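Halotolerant alpha-type carbonic anhydrase (dCA II) (Dunaliella salina, PDB 1Y7W) catalyses the reversible hydration of carbon dioxide to bicarbonate at a histidine-bound zinc ion and tolerates high salt. Local coordinates at residues Phe131-Ser136 against Val272-Met277; Ile169-Lys174 against Thr247-Thr252; Asp96-Met101 against Gly202-Ser207; Asp55-Gln60 against Thr139-His144. All blocks are in the same frame, centred on the assembly; numbering follows the deposited sequence.

Contact 1 holds the zinc ligand His-132, and the other three contacts lie around it. Contact 2, the parallel strand pairing in the central sheet, is centred about 13 Å from the centre of contact 1 and touches it through Ser-136 CB and Met-172 SD, 3.9 Å apart. Contact 3 reaches contact 1 through a hydrogen bond from Gly-100 N to His-133 NE2 (2.8 Å), and contact 4 through one between Ser-136 O and His-144 ND1 (2.9 Å). The centres of contacts 3 and 4 lie about 31 Å apart, on opposite sides of the chain's centre. The side chains of Met-172, Asp-96 and Ile-56 are about 11, 13 and 14 Å from the zinc.

Contact 1 (Phe131-Ser136 against Val272-Met277); sequences FHHFLS and VVNNRM. With ZN (zinc ion), chain D.
The side-chain amide of Asn-274 overlaps the imidazole of His-133, with OD1 3.2 Å above one face of the ring and offset toward its rim; the two planes are 26° apart. Asn-274 spends its polar atoms on the strand beneath. OD1 accepts His-133 N at 2.8 Å, in the plane of the side-chain carbonyl, while ND2 donates to Phe-131 O at 3.1 Å. Its CG sits between the backbone N and the carbonyl carbon (chi1 63°), which turns the amide down onto residues 131 to 133. The backbone carbonyl of the same residue receives His-132 ND1 at 2.8 Å in an essentially straight bond lying in the imidazole plane. This fixes the rotation of a ring whose NE2 binds the zinc at 2.1 Å, so Asn-274 acts as a second-shell residue of the site, which His-130 and His-150 also ligate. His-133 is held at both nitrogens: ND1 donates to Val-272 O (2.9 Å), in the plane of its ring, and NE2 accepts from Gly-100 N. Replacing His-133 by an alanine would probably leave Val-272 O and Gly-100 N without their mates and strip the flat cover from the Asn-274 amide. Outward, Phe-134 CD2 and CE2 rest against Val-272 CG1 (CD2 to CG1 3.7 Å), and Leu-135 CB packs on Val-273 CG1 at 3.6 Å. The 272-277 loop thus lies along the end of strand 120-133, where Phe-134 rests on Met-256 and Val-260 of helix 253-266 and Phe-131 packs against Leu-147 and Leu-149 of strand 147-155.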
loop_
_atom_site.group_PDB
_atom_site.type_symbol
_atom_site.label_atom_id
_atom_site.label_comp_id
_atom_site.label_asym_id
_atom_site.label_seq_id
_atom_site.Cartn_x
_atom_site.Cartn_y
_atom_site.Cartn_z
ATOM N N PHE A 131 0.335 -4.161 -4.146
ATOM C CA PHE A 131 0.828 -5.135 -3.168
ATOM C C PHE A 131 2.351 -5.273 -3.121
ATOM O O PHE A 131 3.041 -5.053 -4.124
ATOM C CB PHE A 131 0.296 -6.544 -3.505
ATOM C CG PHE A 131 -1.210 -6.682 -3.468
ATOM C CD1 PHE A 131 -1.976 -6.417 -4.600
ATOM C CD2 PHE A 131 -1.848 -7.072 -2.290
ATOM C CE1 PHE A 131 -3.355 -6.535 -4.540
ATOM C CE2 PHE A 131 -3.225 -7.198 -2.202
ATOM C CZ PHE A 131 -3.990 -6.923 -3.338
ATOM N N HIS A 132 2.845 -5.694 -1.957
ATOM C CA HIS A 132 4.289 -5.998 -1.816
ATOM C C HIS A 132 4.145 -7.469 -1.397
ATOM O O HIS A 132 3.568 -7.774 -0.345
ATOM C CB HIS A 132 4.926 -5.087 -0.767
ATOM C CG HIS A 132 5.001 -3.663 -1.235
ATOM N ND1 HIS A 132 5.998 -3.218 -2.070
ATOM C CD2 HIS A 132 4.120 -2.633 -1.117
ATOM C CE1 HIS A 132 5.751 -1.964 -2.433
ATOM N NE2 HIS A 132 4.617 -1.591 -1.872
ATOM N N HIS A 133 4.616 -8.350 -2.295
ATOM C CA HIS A 133 4.420 -9.786 -2.144
ATOM C C HIS A 133 5.633 -10.619 -1.746
ATOM O O HIS A 133 6.763 -10.335 -2.146
ATOM C CB HIS A 133 3.732 -10.375 -3.425
ATOM C CG HIS A 133 4.070 -9.666 -4.733
ATOM N ND1 HIS A 133 5.259 -9.829 -5.411
ATOM C CD2 HIS A 133 3.327 -8.822 -5.498
ATOM C CE1 HIS A 133 5.233 -9.126 -6.534
ATOM N NE2 HIS A 133 4.066 -8.506 -6.609
ATOM N N PHE A 134 5.330 -11.651 -0.954
ATOM C CA PHE A 134 6.261 -12.600 -0.373
ATOM C C PHE A 134 6.992 -12.097 0.866
ATOM O O PHE A 134 7.208 -12.865 1.806
ATOM C CB PHE A 134 7.180 -13.154 -1.428
ATOM C CG PHE A 134 6.443 -14.093 -2.350
ATOM C CD1 PHE A 134 6.058 -15.370 -1.904
ATOM C CD2 PHE A 134 5.989 -13.661 -3.593
ATOM C CE1 PHE A 134 5.223 -16.169 -2.710
ATOM C CE2 PHE A 134 5.174 -14.444 -4.377
ATOM C CZ PHE A 134 4.790 -15.691 -3.944
ATOM N N LEU A 135 7.354 -10.811 0.899
ATOM C CA LEU A 135 7.886 -10.268 2.134
ATOM C C LEU A 135 7.219 -8.889 2.281
ATOM O O LEU A 135 7.244 -8.138 1.321
ATOM C CB LEU A 135 9.416 -10.067 2.081
ATOM C CG LEU A 135 10.273 -11.347 2.293
ATOM C CD1 LEU A 135 11.752 -10.939 2.265
ATOM C CD2 LEU A 135 9.869 -12.012 3.648
ATOM N N SER A 136 6.671 -8.575 3.437
ATOM C CA SER A 136 6.079 -7.274 3.684
ATOM C C SER A 136 7.177 -6.178 3.792
ATOM O O SER A 136 8.364 -6.486 4.074
ATOM C CB SER A 136 5.272 -7.295 4.984
ATOM O OG SER A 136 6.111 -7.648 6.074
ATOM N N VAL A 272 10.374 -11.059 -7.776
ATOM C CA VAL A 272 9.142 -11.598 -7.251
ATOM C C VAL A 272 8.921 -11.133 -5.814
ATOM O O VAL A 272 7.799 -11.142 -5.347
ATOM C CB VAL A 272 9.189 -13.126 -7.318
ATOM C CG1 VAL A 272 7.950 -13.712 -6.743
ATOM C CG2 VAL A 272 9.307 -13.573 -8.771
ATOM N N VAL A 273 9.982 -10.754 -5.109
ATOM C CA VAL A 273 9.844 -10.297 -3.719
ATOM C C VAL A 273 10.121 -8.749 -3.804
ATOM O O VAL A 273 11.278 -8.295 -3.860
ATOM C CB VAL A 273 10.871 -10.995 -2.785
ATOM C CG1 VAL A 273 10.565 -10.634 -1.323
ATOM C CG2 VAL A 273 10.775 -12.555 -2.940
ATOM N N ASN A 274 9.051 -7.951 -3.801
ATOM C CA ASN A 274 9.228 -6.508 -4.023
ATOM C C ASN A 274 9.079 -5.586 -2.832
ATOM O O ASN A 274 8.211 -4.673 -2.815
ATOM C CB ASN A 274 8.257 -6.089 -5.149
ATOM C CG ASN A 274 6.793 -6.288 -4.768
ATOM O OD1 ASN A 274 6.463 -7.213 -4.019
ATOM N ND2 ASN A 274 5.890 -5.433 -5.307
ATOM N N ASN A 275 9.865 -5.848 -1.789
ATOM C CA ASN A 275 9.861 -5.002 -0.609
ATOM C C ASN A 275 11.146 -4.188 -0.454
ATOM O O ASN A 275 12.279 -4.697 -0.647
ATOM C CB ASN A 275 9.685 -5.831 0.684
ATOM C CG ASN A 275 10.846 -6.819 0.886
ATOM O OD1 ASN A 275 11.189 -7.525 -0.031
ATOM N ND2 ASN A 275 11.430 -6.843 2.064
ATOM N N ARG A 276 10.970 -2.908 -0.066
ATOM C CA ARG A 276 12.129 -2.081 0.245
ATOM C C ARG A 276 12.504 -2.453 1.706
ATOM O O ARG A 276 11.613 -2.691 2.548
ATOM C CB ARG A 276 11.789 -0.583 0.264
ATOM C CG ARG A 276 13.044 0.236 0.556
ATOM C CD ARG A 276 12.628 1.741 0.723
ATOM N NE ARG A 276 13.798 2.634 0.716
ATOM C CZ ARG A 276 13.740 3.936 0.969
ATOM N NH1 ARG A 276 12.558 4.482 1.260
ATOM N NH2 ARG A 276 14.848 4.695 0.930
ATOM N N MET A 277 13.797 -2.485 2.022
ATOM C CA MET A 277 14.210 -2.802 3.412
ATOM C C MET A 277 13.742 -1.746 4.443
ATOM O O MET A 277 13.499 -0.555 4.103
ATOM C CB MET A 277 15.733 -2.890 3.483
ATOM C CG MET A 277 16.370 -1.600 3.004
ATOM S SD MET A 277 18.137 -1.759 2.604
ATOM C CE MET A 277 18.724 -2.379 4.168
HETATM ZN ZN ZN D . 3.588 0.197 -1.739
HETATM O O HOH W 1 5.021 1.265 -2.418
#

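Contact 2 (Ile169-Lys174 against Thr247-Thr252); sequences IGIMYK and TPREVT
Tyr-173 with Arg-249 and Lys-174 with Glu-250 form two parallel bridges between strands 166-175 and 240-251, the one parallel pairing in the mixed central sheet of this carbonic anhydrase. Three backbone bonds hold it. Arg-249 straddles Tyr-173: Arg-249 N donates to Met-172 O (2.7 Å) and Lys-174 N to Arg-249 O (2.9 Å); Val-251 N donates to Lys-174 O (2.8 Å). The local strand directions diverge by 46°. Apolar packing is richest on the face of Tyr-173 and Arg-249, whose side chains run side by side. Arg-249 CB approaches Tyr-173 CD2 to 3.4 Å, and the extended arginine chain carries CD along the ring past CE2 to the hydroxyl. Val-251 CG1 abuts Tyr-173 CB at 3.7 Å, and Leu-183 of helix 181-195 touches both residues. A serine in place of Tyr-173 would probably leave the aliphatic part of Arg-249 uncovered and open a gap beneath Leu-183. The charged groups find their partners mainly elsewhere. Arg-249 forms a salt bridge with Asp-180 and bonds the carbonyls of Thr-215, Leu-217 and Leu-218. On the other face Lys-174 and Glu-250 run alongside each other, but NZ stays 4.6 Å from OE1, beyond a salt bridge, and Glu-250 OE2 is hydrogen-bonded to Ser-176 OG. One water accepts from Met-172 N at 2.9 Å and donates to Thr-247 O at 2.8 Å.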
loop_
_atom_site.group_PDB
_atom_site.type_symbol
_atom_site.label_atom_id
_atom_site.label_comp_id
_atom_site.label_asym_id
_atom_site.label_seq_id
_atom_site.Cartn_x
_atom_site.Cartn_y
_atom_site.Cartn_z
ATOM N N ILE A 169 -2.639 3.521 3.533
ATOM C CA ILE A 169 -3.125 2.559 4.489
ATOM C C ILE A 169 -2.401 1.266 4.186
ATOM O O ILE A 169 -2.369 0.838 3.041
ATOM C CB ILE A 169 -4.635 2.387 4.349
ATOM C CG1 ILE A 169 -5.286 3.650 4.968
ATOM C CG2 ILE A 169 -5.113 1.147 5.057
ATOM C CD1 ILE A 169 -6.796 3.832 4.712
ATOM N N GLY A 170 -1.806 0.663 5.206
ATOM C CA GLY A 170 -1.045 -0.558 4.960
ATOM C C GLY A 170 -1.779 -1.677 5.660
ATOM O O GLY A 170 -2.095 -1.508 6.828
ATOM N N ILE A 171 -2.038 -2.781 4.963
ATOM C CA ILE A 171 -2.764 -3.921 5.515
ATOM C C ILE A 171 -1.935 -5.189 5.311
ATOM O O ILE A 171 -1.520 -5.464 4.202
ATOM C CB ILE A 171 -4.124 -4.064 4.803
ATOM C CG1 ILE A 171 -5.001 -2.843 5.201
ATOM C CG2 ILE A 171 -4.877 -5.377 5.245
ATOM C CD1 ILE A 171 -6.206 -2.583 4.241
ATOM N N MET A 172 -1.717 -5.953 6.400
ATOM C CA MET A 172 -0.917 -7.192 6.337
ATOM C C MET A 172 -1.783 -8.445 6.164
ATOM O O MET A 172 -2.950 -8.467 6.555
ATOM C CB MET A 172 -0.162 -7.372 7.671
ATOM C CG MET A 172 0.713 -6.198 8.033
ATOM S SD MET A 172 2.024 -6.055 6.787
ATOM C CE MET A 172 3.151 -4.904 7.625
ATOM N N TYR A 173 -1.174 -9.496 5.627
ATOM C CA TYR A 173 -1.828 -10.785 5.514
ATOM C C TYR A 173 -0.852 -11.794 6.102
ATOM O O TYR A 173 0.316 -11.773 5.727
ATOM C CB TYR A 173 -2.048 -11.208 4.081
ATOM C CG TYR A 173 -2.991 -10.320 3.330
ATOM C CD1 TYR A 173 -2.588 -9.031 2.924
ATOM C CD2 TYR A 173 -4.306 -10.752 3.036
ATOM C CE1 TYR A 173 -3.511 -8.178 2.233
ATOM C CE2 TYR A 173 -5.219 -9.922 2.355
ATOM C CZ TYR A 173 -4.811 -8.639 1.961
ATOM O OH TYR A 173 -5.727 -7.821 1.324
ATOM N N LYS A 174 -1.315 -12.602 7.049
ATOM C CA LYS A 174 -0.468 -13.666 7.600
ATOM C C LYS A 174 -0.830 -15.013 6.922
ATOM O O LYS A 174 -1.977 -15.233 6.465
ATOM C CB LYS A 174 -0.681 -13.807 9.114
ATOM C CG LYS A 174 -2.081 -14.223 9.519
ATOM C CD LYS A 174 -2.160 -14.546 11.026
ATOM C CE LYS A 174 -3.613 -14.911 11.434
ATOM N NZ LYS A 174 -3.793 -15.123 12.932
ATOM N N THR A 247 -3.706 -5.685 12.812
ATOM C CA THR A 247 -4.379 -6.971 12.790
ATOM C C THR A 247 -4.348 -7.421 11.345
ATOM O O THR A 247 -4.879 -6.746 10.450
ATOM C CB THR A 247 -5.835 -6.841 13.203
ATOM O OG1 THR A 247 -5.903 -6.242 14.504
ATOM C CG2 THR A 247 -6.504 -8.205 13.189
ATOM N N PRO A 248 -3.725 -8.570 11.082
ATOM C CA PRO A 248 -3.669 -9.028 9.693
ATOM C C PRO A 248 -4.875 -9.775 9.151
ATOM O O PRO A 248 -5.750 -10.233 9.901
ATOM C CB PRO A 248 -2.420 -9.928 9.658
ATOM C CG PRO A 248 -2.310 -10.449 11.076
ATOM C CD PRO A 248 -2.952 -9.437 12.008
ATOM N N ARG A 249 -4.960 -9.794 7.829
ATOM C CA ARG A 249 -5.935 -10.643 7.141
ATOM C C ARG A 249 -5.190 -11.981 6.987
ATOM O O ARG A 249 -4.109 -12.131 7.570
ATOM C CB ARG A 249 -6.256 -10.076 5.767
ATOM C CG ARG A 249 -7.459 -9.125 5.861
ATOM C CD ARG A 249 -7.782 -8.542 4.483
ATOM N NE ARG A 249 -9.007 -7.758 4.571
ATOM C CZ ARG A 249 -10.232 -8.260 4.448
ATOM N NH1 ARG A 249 -11.281 -7.435 4.568
ATOM N NH2 ARG A 249 -10.418 -9.561 4.158
ATOM N N GLU A 250 -5.731 -12.922 6.211
ATOM C CA GLU A 250 -5.093 -14.230 6.037
ATOM C C GLU A 250 -4.845 -14.575 4.597
ATOM O O GLU A 250 -5.573 -14.157 3.756
ATOM C CB GLU A 250 -5.978 -15.329 6.683
ATOM C CG GLU A 250 -6.108 -15.105 8.197
ATOM C CD GLU A 250 -6.977 -16.143 8.905
ATOM O OE1 GLU A 250 -7.309 -15.875 10.083
ATOM O OE2 GLU A 250 -7.311 -17.200 8.298
ATOM N N VAL A 251 -3.832 -15.383 4.315
ATOM C CA VAL A 251 -3.550 -15.766 2.937
ATOM C C VAL A 251 -2.898 -17.129 2.927
ATOM O O VAL A 251 -2.191 -17.468 3.861
ATOM C CB VAL A 251 -2.598 -14.725 2.250
ATOM C CG1 VAL A 251 -1.276 -14.680 2.943
ATOM C CG2 VAL A 251 -2.427 -15.047 0.798
ATOM N N THR A 252 -3.143 -17.901 1.874
ATOM C CA THR A 252 -2.557 -19.220 1.745
ATOM C C THR A 252 -1.428 -19.226 0.758
ATOM O O THR A 252 -1.295 -18.298 -0.069
ATOM C CB THR A 252 -3.580 -20.237 1.237
ATOM O OG1 THR A 252 -3.990 -19.878 -0.074
ATOM C CG2 THR A 252 -4.755 -20.257 2.134
HETATM O O HOH W 2 -3.085 -5.309 8.837
#

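Contact 3 (Asp96-Met101 against Gly202-Ser207)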
loop_
_atom_site.group_PDB
_atom_site.type_symbol
_atom_site.label_atom_id
_atom_site.label_comp_id
_atom_site.label_asym_id
_atom_site.label_seq_id
_atom_site.Cartn_x
_atom_site.Cartn_y
_atom_site.Cartn_z
ATOM N N ASP A 96 -3.364 -4.369 -12.904
ATOM C CA ASP A 96 -2.252 -4.475 -13.845
ATOM C C ASP A 96 -1.676 -5.885 -13.609
ATOM O O ASP A 96 -1.375 -6.286 -12.447
ATOM C CB ASP A 96 -1.181 -3.395 -13.560
ATOM C CG ASP A 96 -1.612 -1.966 -14.011
ATOM O OD1 ASP A 96 -2.704 -1.815 -14.625
ATOM O OD2 ASP A 96 -0.826 -1.009 -13.739
ATOM N N LEU A 97 -1.535 -6.655 -14.690
ATOM C CA LEU A 97 -1.010 -7.991 -14.533
ATOM C C LEU A 97 0.524 -8.006 -14.601
ATOM O O LEU A 97 1.127 -8.443 -15.592
ATOM C CB LEU A 97 -1.620 -8.922 -15.598
ATOM C CG LEU A 97 -3.137 -9.080 -15.444
ATOM C CD1 LEU A 97 -3.631 -10.181 -16.449
ATOM C CD2 LEU A 97 -3.506 -9.461 -13.959
ATOM N N GLU A 98 1.150 -7.466 -13.562
ATOM C CA GLU A 98 2.602 -7.461 -13.477
ATOM C C GLU A 98 2.949 -7.298 -12.016
ATOM O O GLU A 98 2.066 -7.259 -11.136
ATOM C CB GLU A 98 3.211 -6.305 -14.301
ATOM C CG GLU A 98 2.774 -4.903 -13.843
ATOM C CD GLU A 98 3.336 -3.790 -14.753
ATOM O OE1 GLU A 98 4.017 -4.091 -15.764
ATOM O OE2 GLU A 98 3.122 -2.593 -14.428
ATOM N N GLN A 99 4.232 -7.220 -11.748
ATOM C CA GLN A 99 4.699 -7.052 -10.358
ATOM C C GLN A 99 3.881 -5.999 -9.566
ATOM O O GLN A 99 3.642 -4.903 -10.094
ATOM C CB GLN A 99 6.166 -6.621 -10.391
ATOM C CG GLN A 99 6.868 -6.555 -9.003
ATOM C CD GLN A 99 8.214 -5.825 -9.089
ATOM O OE1 GLN A 99 9.285 -6.440 -9.147
ATOM N NE2 GLN A 99 8.162 -4.526 -9.110
ATOM N N GLY A 100 3.443 -6.346 -8.337
ATOM C CA GLY A 100 2.704 -5.418 -7.489
ATOM C C GLY A 100 1.190 -5.406 -7.674
ATOM O O GLY A 100 0.453 -4.977 -6.794
ATOM N N MET A 101 0.748 -5.858 -8.829
ATOM C CA MET A 101 -0.674 -5.975 -9.180
ATOM C C MET A 101 -1.532 -4.787 -8.808
ATOM O O MET A 101 -2.518 -4.912 -8.086
ATOM C CB MET A 101 -1.244 -7.261 -8.570
ATOM C CG MET A 101 -0.597 -8.487 -9.241
ATOM S SD MET A 101 -1.476 -10.057 -8.955
ATOM C CE MET A 101 -2.890 -9.546 -9.813
ATOM N N GLY A 202 1.148 -9.213 -18.140
ATOM C CA GLY A 202 1.767 -8.058 -18.740
ATOM C C GLY A 202 0.700 -7.046 -19.184
ATOM O O GLY A 202 1.017 -5.858 -19.350
ATOM N N ASP A 203 -0.534 -7.497 -19.393
ATOM C CA ASP A 203 -1.610 -6.565 -19.746
ATOM C C ASP A 203 -1.866 -5.638 -18.534
ATOM O O ASP A 203 -1.796 -6.058 -17.382
ATOM C CB ASP A 203 -2.914 -7.306 -20.032
ATOM C CG ASP A 203 -2.905 -8.008 -21.378
ATOM O OD1 ASP A 203 -3.954 -8.580 -21.717
ATOM O OD2 ASP A 203 -1.862 -7.970 -22.071
ATOM N N THR A 204 -2.160 -4.373 -18.810
ATOM C CA THR A 204 -2.461 -3.438 -17.753
ATOM C C THR A 204 -3.922 -2.997 -17.864
ATOM O O THR A 204 -4.521 -3.118 -18.933
ATOM C CB THR A 204 -1.515 -2.205 -17.785
ATOM O OG1 THR A 204 -1.571 -1.557 -19.066
ATOM C CG2 THR A 204 -0.073 -2.619 -17.472
ATOM N N GLY A 205 -4.511 -2.567 -16.748
ATOM C CA GLY A 205 -5.894 -2.094 -16.776
ATOM C C GLY A 205 -6.955 -3.109 -17.154
ATOM O O GLY A 205 -7.932 -2.775 -17.826
ATOM N N VAL A 206 -6.764 -4.347 -16.714
ATOM C CA VAL A 206 -7.664 -5.467 -16.957
ATOM C C VAL A 206 -8.885 -5.340 -16.019
ATOM O O VAL A 206 -8.748 -5.232 -14.813
ATOM C CB VAL A 206 -6.885 -6.798 -16.656
ATOM C CG1 VAL A 206 -7.805 -8.063 -16.700
ATOM C CG2 VAL A 206 -5.690 -6.877 -17.649
ATOM N N SER A 207 -10.093 -5.366 -16.564
ATOM C CA SER A 207 -11.283 -5.213 -15.718
ATOM C C SER A 207 -11.530 -6.286 -14.709
ATOM O O SER A 207 -11.408 -7.457 -15.016
ATOM C CB SER A 207 -12.527 -5.085 -16.598
ATOM O OG SER A 207 -12.408 -3.868 -17.321
HETATM O O HOH W 3 3.319 -4.869 -18.411
#
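Leu-97 has the largest buried surface in this contact and grips the 202-207 segment through its backbone as well as its side chain. Its N donates to Asp-203 O at 2.8 Å, almost straight off that carbonyl, while its O accepts Gly-202 N at 2.7 Å, in the carbonyl plane. The residue is the centre of an inverse gamma turn, closed by a weak bond from Glu-98 N to Asp-96 O. With CG beside the backbone N (chi1 -64°), the isobutyl group lies against the partner chain: CG meets Val-206 CG2 at 4.0 Å, the two side chains crossing at about a right angle, and Ile-190 of helix 181-195 also touches Leu-97. Asp-96 comes next. Its OD1 receives Gly-205 N at 2.9 Å, nearly in line with the C-O bond. The Thr-204 methyl CG2 leans on the carboxylate carbon CG of Asp-96 at 3.8 Å. Gly-205 belongs with Val-206 to a G1 beta bulge opposite Val-95, so the carboxylate binds the segment at an irregular point of the small antiparallel sheet. A water donates one hydrogen bond to Glu-98 OE1, which His-267 NE2 also bonds, and another to Gly-202 O. Two of the three direct bonds join backbone to backbone; only the third uses a side chain, so the polar grip probably depends more on the side chain of Asp-96 than on that of Leu-97, which serves the apolar packing.

Contact 4 (Asp55-Gln60 against Thr139-His144)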
loop_
_atom_site.group_PDB
_atom_site.type_symbol
_atom_site.label_atom_id
_atom_site.label_comp_id
_atom_site.label_asym_id
_atom_site.label_seq_id
_atom_site.Cartn_x
_atom_site.Cartn_y
_atom_site.Cartn_z
ATOM N N ASP A 55 10.033 -0.659 11.172
ATOM C CA ASP A 55 9.491 -1.670 12.061
ATOM C C ASP A 55 8.464 -0.998 13.009
ATOM O O ASP A 55 8.642 0.135 13.468
ATOM C CB ASP A 55 10.584 -2.310 12.943
ATOM C CG ASP A 55 9.979 -3.274 13.949
ATOM O OD1 ASP A 55 9.279 -4.204 13.470
ATOM O OD2 ASP A 55 10.153 -3.089 15.188
ATOM N N ILE A 56 7.366 -1.681 13.300
ATOM C CA ILE A 56 6.350 -1.139 14.183
ATOM C C ILE A 56 6.484 -1.968 15.487
ATOM O O ILE A 56 6.103 -3.126 15.532
ATOM C CB ILE A 56 4.914 -1.355 13.622
ATOM C CG1 ILE A 56 4.783 -0.847 12.174
ATOM C CG2 ILE A 56 3.879 -0.630 14.512
ATOM C CD1 ILE A 56 5.045 0.608 12.046
ATOM N N ASN A 57 7.038 -1.346 16.519
ATOM C CA ASN A 57 7.229 -1.996 17.807
ATOM C C ASN A 57 6.030 -1.572 18.624
ATOM O O ASN A 57 5.952 -0.437 19.116
ATOM C CB ASN A 57 8.538 -1.491 18.424
ATOM C CG ASN A 57 8.851 -2.155 19.731
ATOM O OD1 ASN A 57 7.986 -2.333 20.550
ATOM N ND2 ASN A 57 10.114 -2.500 19.937
ATOM N N THR A 58 5.090 -2.479 18.786
ATOM C CA THR A 58 3.882 -2.117 19.487
ATOM C C THR A 58 4.059 -1.697 20.945
ATOM O O THR A 58 3.224 -0.966 21.458
ATOM C CB THR A 58 2.815 -3.214 19.354
ATOM O OG1 THR A 58 3.355 -4.467 19.779
ATOM C CG2 THR A 58 2.391 -3.330 17.907
ATOM N N ASN A 59 5.144 -2.100 21.599
ATOM C CA ASN A 59 5.336 -1.644 22.975
ATOM C C ASN A 59 5.873 -0.213 23.072
ATOM O O ASN A 59 5.894 0.365 24.148
ATOM C CB ASN A 59 6.217 -2.610 23.747
ATOM C CG ASN A 59 5.387 -3.615 24.488
ATOM O OD1 ASN A 59 4.903 -4.597 23.906
ATOM N ND2 ASN A 59 5.152 -3.346 25.785
ATOM N N GLN A 60 6.300 0.350 21.936
ATOM C CA GLN A 60 6.780 1.720 21.886
ATOM C C GLN A 60 5.827 2.704 21.257
ATOM O O GLN A 60 6.203 3.861 21.061
ATOM C CB GLN A 60 8.082 1.799 21.140
ATOM C CG GLN A 60 9.068 0.805 21.675
ATOM C CD GLN A 60 10.217 1.473 22.389
ATOM O OE1 GLN A 60 11.374 0.980 22.324
ATOM N NE2 GLN A 60 9.928 2.591 23.100
ATOM N N THR A 139 7.439 -4.213 9.200
ATOM C CA THR A 139 7.458 -5.398 10.057
ATOM C C THR A 139 6.723 -4.941 11.327
ATOM O O THR A 139 6.618 -3.733 11.584
ATOM C CB THR A 139 8.892 -5.876 10.441
ATOM O OG1 THR A 139 9.651 -4.788 10.966
ATOM C CG2 THR A 139 9.595 -6.505 9.257
ATOM N N ILE A 140 6.182 -5.894 12.102
ATOM C CA ILE A 140 5.485 -5.621 13.352
ATOM C C ILE A 140 6.236 -6.475 14.391
ATOM O O ILE A 140 6.333 -7.705 14.264
ATOM C CB ILE A 140 3.986 -6.034 13.282
ATOM C CG1 ILE A 140 3.288 -5.251 12.145
ATOM C CG2 ILE A 140 3.285 -5.632 14.568
ATOM C CD1 ILE A 140 1.783 -5.641 11.990
ATOM N N ASN A 141 6.778 -5.798 15.392
ATOM C CA ASN A 141 7.641 -6.431 16.383
ATOM C C ASN A 141 8.726 -7.298 15.727
ATOM O O ASN A 141 9.050 -8.401 16.177
ATOM C CB ASN A 141 6.786 -7.181 17.429
ATOM C CG ASN A 141 5.853 -6.242 18.118
ATOM O OD1 ASN A 141 6.279 -5.191 18.563
ATOM N ND2 ASN A 141 4.575 -6.573 18.164
ATOM N N GLY A 142 9.342 -6.772 14.663
ATOM C CA GLY A 142 10.398 -7.523 13.987
ATOM C C GLY A 142 9.995 -8.649 13.053
ATOM O O GLY A 142 10.849 -9.311 12.478
ATOM N N ILE A 143 8.693 -8.889 12.921
ATOM C CA ILE A 143 8.194 -9.964 12.081
ATOM C C ILE A 143 7.637 -9.488 10.748
ATOM O O ILE A 143 6.890 -8.522 10.753
ATOM C CB ILE A 143 7.060 -10.664 12.842
ATOM C CG1 ILE A 143 7.614 -11.193 14.157
ATOM C CG2 ILE A 143 6.361 -11.754 11.993
ATOM C CD1 ILE A 143 8.752 -12.099 13.951
ATOM N N HIS A 144 8.009 -10.165 9.664
ATOM C CA HIS A 144 7.491 -9.920 8.305
ATOM C C HIS A 144 6.208 -10.737 8.093
ATOM O O HIS A 144 5.941 -11.728 8.832
ATOM C CB HIS A 144 8.486 -10.340 7.198
ATOM C CG HIS A 144 9.618 -9.360 6.968
ATOM N ND1 HIS A 144 9.519 -8.298 6.084
ATOM C CD2 HIS A 144 10.874 -9.296 7.494
ATOM C CE1 HIS A 144 10.668 -7.630 6.067
ATOM N NE2 HIS A 144 11.507 -8.216 6.907
HETATM O O HOH W 4 6.658 -4.367 21.303
#
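Asp-55 OD1 is gripped from two directions: Thr-139 OG1 donates to it at 2.6 Å on the anti side, 16° out of the carboxylate plane, and Gly-142 N at 2.8 Å on the syn side. The carboxylate is carried across the gap by a CG that stands opposite the backbone N (chi1 175°), and it meets the threonine side chain at about a right angle. Asp-55 with Thr-139 and Ile-56 with Ile-140 form a short two-stranded parallel sheet, joined by Ile-56 N to Thr-139 O and Asn-141 N to Ile-56 O, each 2.8 Å. Beyond Ile-140 the chain reverses in a type I' turn to Ile-143, with Asn-141 and Gly-142 both at positive phi. Asn-141 reaches back from this turn to the other segment. Its OD1 accepts Thr-58 N at 3.0 Å, and its ND2 donates in the amide plane to Thr-58 OG1 at 2.9 Å, so both ends of the amide are tied to one residue and its rotation is fixed. A water lies among Asn-57 OD1, Asn-59 N and Asn-141 OD1. On the opposite side from Asp-55 the contact is apolar but loose, Thr-58 CG2 and Ile-140 CG2 being 4.2 Å apart. Two donors on one oxygen would tend to stabilise the ionised form of Asp-55, and the contact appears to be held mainly by polar bonds, from backbone, carboxylate and amide alike, with little apolar packing.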